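Local coordinates for Nrps/pks (Streptomyces albus, PDB 4OPF), which is a ketosynthase domain of an AT-less type I polyketide synthase and probably takes up or passes on the growing acyl chain in oxazolomycin biosynthesis, at residues G108-R116 / Q136-S144; E180-L190 / P223-P234. All blocks are in the same frame, centred on the assembly; numbering follows the deposited sequence.

Contact 1 of 2, residues G108-R116 / Q136-S144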
loop_
_atom_site.group_PDB
_atom_site.type_symbol
_atom_site.label_atom_id
_atom_site.label_comp_id
_atom_site.label_asym_id
_atom_site.label_seq_id
_atom_site.Cartn_x
_atom_site.Cartn_y
_atom_site.Cartn_z
ATOM N N GLY A 108 -3.785 -2.600 -11.882
ATOM C CA GLY A 108 -3.806 -1.957 -10.576
ATOM C C GLY A 108 -3.593 -0.463 -10.719
ATOM O O GLY A 108 -3.085 0.012 -11.738
ATOM N N VAL A 109 -4.064 0.272 -9.729
ATOM C CA VAL A 109 -3.957 1.702 -9.655
ATOM C C VAL A 109 -3.333 2.054 -8.306
ATOM O O VAL A 109 -3.838 1.686 -7.252
ATOM C CB VAL A 109 -5.329 2.334 -9.741
ATOM C CG1 VAL A 109 -5.283 3.853 -9.566
ATOM C CG2 VAL A 109 -5.970 1.997 -11.058
ATOM N N TYR A 110 -2.229 2.778 -8.337
ATOM C CA TYR A 110 -1.464 3.114 -7.161
ATOM C C TYR A 110 -1.173 4.589 -7.197
ATOM O O TYR A 110 -0.444 5.052 -8.083
ATOM C CB TYR A 110 -0.148 2.307 -7.146
ATOM C CG TYR A 110 -0.420 0.816 -7.196
ATOM C CD1 TYR A 110 -0.704 0.090 -6.053
ATOM C CD2 TYR A 110 -0.551 0.177 -8.396
ATOM C CE1 TYR A 110 -0.986 -1.284 -6.120
ATOM C CE2 TYR A 110 -0.819 -1.172 -8.466
ATOM C CZ TYR A 110 -1.049 -1.891 -7.330
ATOM O OH TYR A 110 -1.347 -3.241 -7.434
ATOM N N VAL A 111 -1.765 5.343 -6.276
ATOM C CA VAL A 111 -1.665 6.790 -6.311
ATOM C C VAL A 111 -0.994 7.342 -5.097
ATOM O O VAL A 111 -1.336 6.964 -3.987
ATOM C CB VAL A 111 -3.069 7.437 -6.371
ATOM C CG1 VAL A 111 -3.032 8.958 -6.330
ATOM C CG2 VAL A 111 -3.768 6.980 -7.633
ATOM N N GLY A 112 -0.030 8.237 -5.306
ATOM C CA GLY A 112 0.545 8.982 -4.207
ATOM C C GLY A 112 -0.129 10.331 -4.141
ATOM O O GLY A 112 -0.105 11.096 -5.081
ATOM N N GLY A 113 -0.741 10.630 -3.029
ATOM C CA GLY A 113 -1.481 11.841 -2.932
ATOM C C GLY A 113 -2.206 11.964 -1.614
ATOM O O GLY A 113 -2.399 10.993 -0.887
ATOM N N ARG A 114 -2.559 13.193 -1.293
ATOM C CA ARG A 114 -3.166 13.505 -0.013
ATOM C C ARG A 114 -4.616 13.834 -0.267
ATOM O O ARG A 114 -4.936 14.763 -0.979
ATOM C CB ARG A 114 -2.470 14.720 0.645
ATOM C CG ARG A 114 -3.096 15.146 1.989
ATOM C CD ARG A 114 -2.149 16.000 2.837
ATOM N NE ARG A 114 -0.949 15.215 3.251
ATOM C CZ ARG A 114 0.293 15.332 2.747
ATOM N NH1 ARG A 114 0.584 16.208 1.771
ATOM N NH2 ARG A 114 1.273 14.543 3.210
ATOM N N SER A 115 -5.465 13.048 0.336
ATOM C CA SER A 115 -6.879 13.113 0.180
ATOM C C SER A 115 -7.366 14.233 1.051
ATOM O O SER A 115 -6.778 14.509 2.086
ATOM C CB SER A 115 -7.471 11.805 0.687
ATOM O OG SER A 115 -6.759 10.703 0.095
ATOM N N ARG A 116 -8.425 14.886 0.632
ATOM C CA ARG A 116 -9.007 15.967 1.438
ATOM C C ARG A 116 -10.384 15.559 1.933
ATOM O O ARG A 116 -10.569 14.392 2.293
ATOM C CB ARG A 116 -8.999 17.304 0.669
ATOM C CG ARG A 116 -9.763 17.360 -0.643
ATOM C CD ARG A 116 -11.284 17.541 -0.490
ATOM N NE ARG A 116 -11.799 18.577 -1.408
ATOM C CZ ARG A 116 -13.033 18.636 -1.924
ATOM N NH1 ARG A 116 -13.349 19.630 -2.748
ATOM N NH2 ARG A 116 -13.955 17.717 -1.652
ATOM N N GLN A 136 -11.365 8.408 1.199
ATOM C CA GLN A 136 -9.889 8.381 1.443
ATOM C C GLN A 136 -9.096 7.581 0.427
ATOM O O GLN A 136 -7.856 7.764 0.293
ATOM C CB GLN A 136 -9.531 7.908 2.855
ATOM C CG GLN A 136 -9.898 8.916 3.940
ATOM C CD GLN A 136 -11.094 9.781 3.563
ATOM O OE1 GLN A 136 -10.938 10.824 2.910
ATOM N NE2 GLN A 136 -12.298 9.341 3.943
ATOM N N ASN A 137 -9.789 6.681 -0.272
ATOM C CA ASN A 137 -9.163 5.940 -1.351
ATOM C C ASN A 137 -9.637 6.494 -2.667
ATOM O O ASN A 137 -9.239 5.930 -3.698
ATOM C CB ASN A 137 -9.527 4.444 -1.222
ATOM C CG ASN A 137 -8.471 3.531 -1.790
ATOM O OD1 ASN A 137 -7.264 3.592 -1.397
ATOM N ND2 ASN A 137 -8.914 2.607 -2.695
ATOM N N TYR A 138 -10.480 7.569 -2.637
ATOM C CA TYR A 138 -11.195 8.035 -3.834
ATOM C C TYR A 138 -10.225 8.405 -4.969
ATOM O O TYR A 138 -10.556 8.236 -6.122
ATOM C CB TYR A 138 -12.157 9.218 -3.536
ATOM C CG TYR A 138 -11.411 10.470 -3.092
ATOM C CD1 TYR A 138 -10.861 11.347 -4.017
ATOM C CD2 TYR A 138 -11.253 10.765 -1.758
ATOM C CE1 TYR A 138 -10.195 12.493 -3.612
ATOM C CE2 TYR A 138 -10.551 11.896 -1.343
ATOM C CZ TYR A 138 -10.008 12.745 -2.281
ATOM O OH TYR A 138 -9.328 13.877 -1.872
ATOM N N LEU A 139 -9.007 8.882 -4.661
ATOM C CA LEU A 139 -8.097 9.271 -5.714
ATOM C C LEU A 139 -7.791 8.080 -6.640
ATOM O O LEU A 139 -7.708 8.290 -7.872
ATOM C CB LEU A 139 -6.769 9.863 -5.172
ATOM C CG LEU A 139 -6.888 11.243 -4.513
ATOM C CD1 LEU A 139 -5.544 11.590 -3.953
ATOM C CD2 LEU A 139 -7.275 12.322 -5.518
ATOM N N ALA A 140 -7.574 6.891 -6.056
ATOM C CA ALA A 140 -7.360 5.680 -6.841
ATOM C C ALA A 140 -8.712 5.117 -7.340
ATOM O O ALA A 140 -8.861 4.733 -8.511
ATOM C CB ALA A 140 -6.612 4.644 -6.017
ATOM N N ALA A 141 -9.698 5.069 -6.474
ATOM C CA ALA A 141 -11.005 4.412 -6.794
ATOM C C ALA A 141 -11.728 5.111 -7.929
ATOM O O ALA A 141 -12.361 4.427 -8.728
ATOM C CB ALA A 141 -11.953 4.353 -5.583
ATOM N N ASN A 142 -11.623 6.434 -8.034
ATOM C CA ASN A 142 -12.207 7.108 -9.182
ATOM C C ASN A 142 -11.643 6.632 -10.475
ATOM O O ASN A 142 -12.356 6.528 -11.429
ATOM C CB ASN A 142 -11.963 8.594 -9.145
ATOM C CG ASN A 142 -12.921 9.285 -8.257
ATOM O OD1 ASN A 142 -14.104 9.024 -8.324
ATOM N ND2 ASN A 142 -12.433 10.182 -7.425
ATOM N N LEU A 143 -10.346 6.331 -10.503
ATOM C CA LEU A 143 -9.724 5.904 -11.717
ATOM C C LEU A 143 -10.178 4.503 -12.063
ATOM O O LEU A 143 -10.500 4.199 -13.213
ATOM C CB LEU A 143 -8.199 5.971 -11.625
ATOM C CG LEU A 143 -7.589 7.319 -11.296
ATOM C CD1 LEU A 143 -6.080 7.270 -11.236
ATOM C CD2 LEU A 143 -7.986 8.329 -12.322
ATOM N N SER A 144 -10.171 3.633 -11.068
ATOM C CA SER A 144 -10.586 2.256 -11.272
ATOM C C SER A 144 -12.033 2.232 -11.727
ATOM O O SER A 144 -12.387 1.409 -12.577
ATOM C CB SER A 144 -10.447 1.455 -9.991
ATOM O OG SER A 144 -9.074 1.385 -9.607
HETATM O O HOH W 1 -7.884 9.424 -1.885
#
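In the N-terminal half of this thiolase-clan domain, a helix packed across the central sheet brings Val-109 and Val-111 of strand 107-112 against Leu-139, Ala-140 and Leu-143 of helix 138-147. The two short segments run roughly antiparallel, at 148°, with their axes 7.9 Å apart, a spacing to which the small Ala-140 probably contributes. Its CB sits between two valine branches, meeting Val-109 CG1 at 3.9 Å and Val-111 CG2 at about the same distance. Val-111 divides its methyls: CG2 lies over Ala-140, while CG1 reaches Leu-139 CB, the two side chains crossing at about a right angle. Leu-143 CD1 touches Val-109 CG1 at 3.9 Å. At the far end Ser-144 OG lies 3.5 Å from Val-109 CG2, but its polar partner is Ser-153 OG.

Polar contacts take over where the strand gives way to loop. The Tyr-138 side chain leaves the helix with CG wedged between the backbone N and the carbonyl carbon (chi1 65°), and this carries its OH to the loop. There Arg-116 N approaches at the ring edge, in plane, and donates a nearly straight bond of 2.8 Å to Tyr-138 OH (167°). The same hydroxyl also bonds Asp-78, so two partners grip it. A water over the centre of one face of the Tyr-138 ring lies 2.6 Å from Ser-115 OG, accepts from Leu-139 N at 3.0 Å and donates a weak bond to Gln-136 O. It thereby ties the first turn of the helix to the loop. Helix 79-95 adds Leu-84 against Val-111 and Leu-85 against Leu-143. The whole is a helix-on-sheet layer of the kind that builds the layered alpha-beta thiolase fold.

Contact 2 of 2, residues E180-L190 / P223-P234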
loop_
_atom_site.group_PDB
_atom_site.type_symbol
_atom_site.label_atom_id
_atom_site.label_comp_id
_atom_site.label_asym_id
_atom_site.label_seq_id
_atom_site.Cartn_x
_atom_site.Cartn_y
_atom_site.Cartn_z
ATOM N N GLU A 180 -1.557 -7.525 -14.461
ATOM C CA GLU A 180 -0.859 -7.512 -15.747
ATOM C C GLU A 180 -0.254 -6.141 -16.070
ATOM O O GLU A 180 0.624 -6.031 -16.928
ATOM C CB GLU A 180 -1.783 -7.973 -16.876
ATOM C CG GLU A 180 -2.910 -7.003 -17.159
ATOM C CD GLU A 180 -3.568 -7.163 -18.535
ATOM O OE1 GLU A 180 -4.373 -8.103 -18.706
ATOM O OE2 GLU A 180 -3.303 -6.296 -19.424
ATOM N N ALA A 181 -0.729 -5.092 -15.414
ATOM C CA ALA A 181 -0.220 -3.774 -15.672
ATOM C C ALA A 181 -0.645 -2.910 -14.535
ATOM O O ALA A 181 -1.483 -3.315 -13.744
ATOM C CB ALA A 181 -0.778 -3.254 -16.993
ATOM N N ALA A 182 -0.033 -1.750 -14.418
ATOM C CA ALA A 182 -0.270 -0.845 -13.295
ATOM C C ALA A 182 -0.221 0.624 -13.701
ATOM O O ALA A 182 0.652 1.050 -14.483
ATOM C CB ALA A 182 0.770 -1.065 -12.223
ATOM N N VAL A 183 -1.149 1.389 -13.174
ATOM C CA VAL A 183 -1.103 2.809 -13.296
ATOM C C VAL A 183 -0.489 3.316 -11.989
ATOM O O VAL A 183 -0.954 2.951 -10.894
ATOM C CB VAL A 183 -2.532 3.373 -13.411
ATOM C CG1 VAL A 183 -2.524 4.865 -13.299
ATOM C CG2 VAL A 183 -3.206 2.938 -14.688
ATOM N N VAL A 184 0.515 4.164 -12.079
ATOM C CA VAL A 184 1.145 4.765 -10.907
ATOM C C VAL A 184 1.101 6.269 -11.115
ATOM O O VAL A 184 1.482 6.762 -12.157
ATOM C CB VAL A 184 2.600 4.303 -10.799
ATOM C CG1 VAL A 184 3.381 5.015 -9.705
ATOM C CG2 VAL A 184 2.618 2.838 -10.484
ATOM N N ALA A 185 0.655 7.011 -10.117
ATOM C CA ALA A 185 0.517 8.432 -10.248
ATOM C C ALA A 185 0.941 9.108 -8.969
ATOM O O ALA A 185 0.895 8.533 -7.897
ATOM C CB ALA A 185 -0.938 8.815 -10.484
ATOM N N GLY A 186 1.222 10.383 -9.105
ATOM C CA GLY A 186 1.387 11.276 -7.964
ATOM C C GLY A 186 0.678 12.552 -8.305
ATOM O O GLY A 186 0.712 12.987 -9.456
ATOM N N VAL A 187 0.069 13.179 -7.310
ATOM C CA VAL A 187 -0.680 14.392 -7.541
ATOM C C VAL A 187 -0.619 15.298 -6.306
ATOM O O VAL A 187 -0.695 14.834 -5.170
ATOM C CB VAL A 187 -2.171 14.095 -7.901
ATOM C CG1 VAL A 187 -2.927 13.469 -6.731
ATOM C CG2 VAL A 187 -2.895 15.330 -8.348
ATOM N N THR A 188 -0.488 16.600 -6.553
ATOM C CA THR A 188 -0.675 17.625 -5.519
ATOM C C THR A 188 -1.248 18.852 -6.138
ATOM O O THR A 188 -0.712 19.353 -7.105
ATOM C CB THR A 188 0.653 18.073 -4.876
ATOM O OG1 THR A 188 1.227 16.988 -4.162
ATOM C CG2 THR A 188 0.436 19.248 -3.907
ATOM N N LEU A 189 -2.352 19.313 -5.589
ATOM C CA LEU A 189 -2.846 20.646 -5.821
ATOM C C LEU A 189 -2.899 21.337 -4.452
ATOM O O LEU A 189 -3.210 20.712 -3.446
ATOM C CB LEU A 189 -4.245 20.633 -6.418
ATOM C CG LEU A 189 -4.301 20.185 -7.883
ATOM C CD1 LEU A 189 -5.753 20.177 -8.372
ATOM C CD2 LEU A 189 -3.482 21.101 -8.782
ATOM N N LEU A 190 -2.600 22.622 -4.418
ATOM C CA LEU A 190 -2.586 23.335 -3.156
ATOM C C LEU A 190 -3.978 23.764 -2.799
ATOM O O LEU A 190 -4.716 24.147 -3.680
ATOM C CB LEU A 190 -1.650 24.552 -3.237
ATOM C CG LEU A 190 -0.188 24.111 -3.381
ATOM C CD1 LEU A 190 0.768 25.276 -3.337
ATOM C CD2 LEU A 190 0.182 23.104 -2.314
ATOM N N PRO A 223 6.411 25.503 -1.984
ATOM C CA PRO A 223 5.457 24.446 -2.309
ATOM C C PRO A 223 4.911 24.665 -3.714
ATOM O O PRO A 223 4.765 25.812 -4.166
ATOM C CB PRO A 223 4.358 24.601 -1.251
ATOM C CG PRO A 223 5.018 25.323 -0.114
ATOM C CD PRO A 223 5.978 26.283 -0.804
ATOM N N ALA A 224 4.702 23.549 -4.403
ATOM C CA ALA A 224 4.297 23.543 -5.780
ATOM C C ALA A 224 3.229 22.460 -6.046
ATOM O O ALA A 224 3.022 21.552 -5.260
ATOM C CB ALA A 224 5.494 23.270 -6.651
ATOM N N GLU A 225 2.633 22.552 -7.206
ATOM C CA GLU A 225 1.617 21.638 -7.657
ATOM C C GLU A 225 2.262 20.763 -8.684
ATOM O O GLU A 225 3.339 21.067 -9.198
ATOM C CB GLU A 225 0.448 22.408 -8.228
ATOM C CG GLU A 225 -0.231 23.216 -7.159
ATOM C CD GLU A 225 -1.500 23.894 -7.653
ATOM O OE1 GLU A 225 -1.550 24.357 -8.834
ATOM O OE2 GLU A 225 -2.449 23.970 -6.835
ATOM N N GLY A 226 1.616 19.645 -8.951
ATOM C CA GLY A 226 2.040 18.771 -10.022
ATOM C C GLY A 226 1.220 17.497 -10.097
ATOM O O GLY A 226 0.549 17.104 -9.135
ATOM N N VAL A 227 1.304 16.854 -11.252
ATOM C CA VAL A 227 0.712 15.539 -11.480
ATOM C C VAL A 227 1.505 14.783 -12.537
ATOM O O VAL A 227 1.982 15.337 -13.538
ATOM C CB VAL A 227 -0.791 15.662 -11.877
ATOM C CG1 VAL A 227 -0.957 16.507 -13.112
ATOM C CG2 VAL A 227 -1.482 14.307 -12.089
ATOM N N GLY A 228 1.632 13.492 -12.299
ATOM C CA GLY A 228 2.289 12.593 -13.236
ATOM C C GLY A 228 1.656 11.234 -13.163
ATOM O O GLY A 228 1.251 10.776 -12.080
ATOM N N VAL A 229 1.527 10.596 -14.312
ATOM C CA VAL A 229 0.993 9.242 -14.389
ATOM C C VAL A 229 1.853 8.385 -15.289
ATOM O O VAL A 229 2.223 8.826 -16.396
ATOM C CB VAL A 229 -0.448 9.253 -14.939
ATOM C CG1 VAL A 229 -1.018 7.871 -14.922
ATOM C CG2 VAL A 229 -1.325 10.225 -14.128
ATOM N N LEU A 230 2.192 7.186 -14.808
ATOM C CA LEU A 230 2.915 6.140 -15.598
ATOM C C LEU A 230 2.019 4.939 -15.803
ATOM O O LEU A 230 1.258 4.572 -14.887
ATOM C CB LEU A 230 4.121 5.630 -14.837
ATOM C CG LEU A 230 5.043 6.706 -14.322
ATOM C CD1 LEU A 230 6.129 6.046 -13.527
ATOM C CD2 LEU A 230 5.617 7.532 -15.475
ATOM N N LEU A 231 2.087 4.344 -16.985
ATOM C CA LEU A 231 1.526 3.028 -17.193
ATOM C C LEU A 231 2.704 2.049 -17.277
ATOM O O LEU A 231 3.621 2.247 -18.084
ATOM C CB LEU A 231 0.628 2.982 -18.436
ATOM C CG LEU A 231 0.009 1.600 -18.783
ATOM C CD1 LEU A 231 -1.024 1.131 -17.791
ATOM C CD2 LEU A 231 -0.657 1.594 -20.144
ATOM N N LEU A 232 2.639 0.987 -16.483
ATOM C CA LEU A 232 3.676 -0.023 -16.352
ATOM C C LEU A 232 3.216 -1.414 -16.704
ATOM O O LEU A 232 2.091 -1.810 -16.386
ATOM C CB LEU A 232 4.132 -0.073 -14.927
ATOM C CG LEU A 232 4.525 1.232 -14.262
ATOM C CD1 LEU A 232 4.961 1.001 -12.831
ATOM C CD2 LEU A 232 5.646 1.934 -14.998
ATOM N N LYS A 233 4.096 -2.178 -17.312
ATOM C CA LYS A 233 3.873 -3.605 -17.605
ATOM C C LYS A 233 5.211 -4.362 -17.429
ATOM O O LYS A 233 6.272 -3.782 -17.612
ATOM C CB LYS A 233 3.498 -3.789 -19.067
ATOM C CG LYS A 233 2.117 -3.336 -19.442
ATOM C CD LYS A 233 1.820 -3.442 -20.941
ATOM C CE LYS A 233 1.721 -4.873 -21.409
ATOM N NZ LYS A 233 0.850 -4.880 -22.622
ATOM N N PRO A 234 5.160 -5.659 -17.228
ATOM C CA PRO A 234 6.407 -6.434 -17.223
ATOM C C PRO A 234 7.102 -6.285 -18.589
ATOM O O PRO A 234 6.422 -6.272 -19.641
ATOM C CB PRO A 234 5.906 -7.882 -17.034
ATOM C CG PRO A 234 4.525 -7.753 -16.421
ATOM C CD PRO A 234 3.973 -6.520 -17.092
#
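Val-183 and Val-229 meet on one face of an antiparallel strand pair, CG1 to CG1 at 3.7 Å, beside Ala-185 and Val-227, and helix 79-95 packs on this side. On the other face Val-184 CG2 touches Leu-232 CD1 at 3.8 Å under helix 162-175. Eight backbone hydrogen bonds, from Ala-182 with Leu-232 to Thr-188 with Gly-226, knit this tight, buried middle; Leu-230 N to Val-184 O is nearly linear at 174°. The ends are looser: Leu-190 CD1 only skirts the poorly ordered, exposed Pro-223, and Lys-233 extends to Asp-243.

Just beyond the last bridge, buried Glu-225 prolongs the ladder with its side chain. The chain is extended beyond CG, and Glu-225 OE2 accepts from Leu-190 N at 2.8 Å through the anti lone pair, while Leu-189 CD2 rests 3.6 Å from Glu-225 CD. OE1 accepts from Leu-57 N. Replaced by alanine, the residue would offer no carboxylate, and the amides of Leu-190 and Leu-57 would probably lose their acceptor. Apolar faces and regular backbone bonds thus hold the middle, and two amide donors probably help stabilise a buried negative charge at the end.

Contact 1 and contact 2 follow one another along the chain, the first closing before the second opens, and their centres lie about 10 Å apart. They meet through one sheet: strand 107-112 of contact 1 runs parallel to strand 181-188 of contact 2, with probable hydrogen bonds from Val-183 N to Gly-108 O and from Gly-112 N to Ala-185 O. Contact 1 therefore adds a helix to the layer, whereas contact 2 extends the sheet to strand 226-234. Helix 79-95 reaches both contacts, its Leu-84 also packing on Ala-185. Together they illustrate how a ketosynthase core grows in two directions, by strand pairing and by helix packing, from neighbouring strands of one sheet.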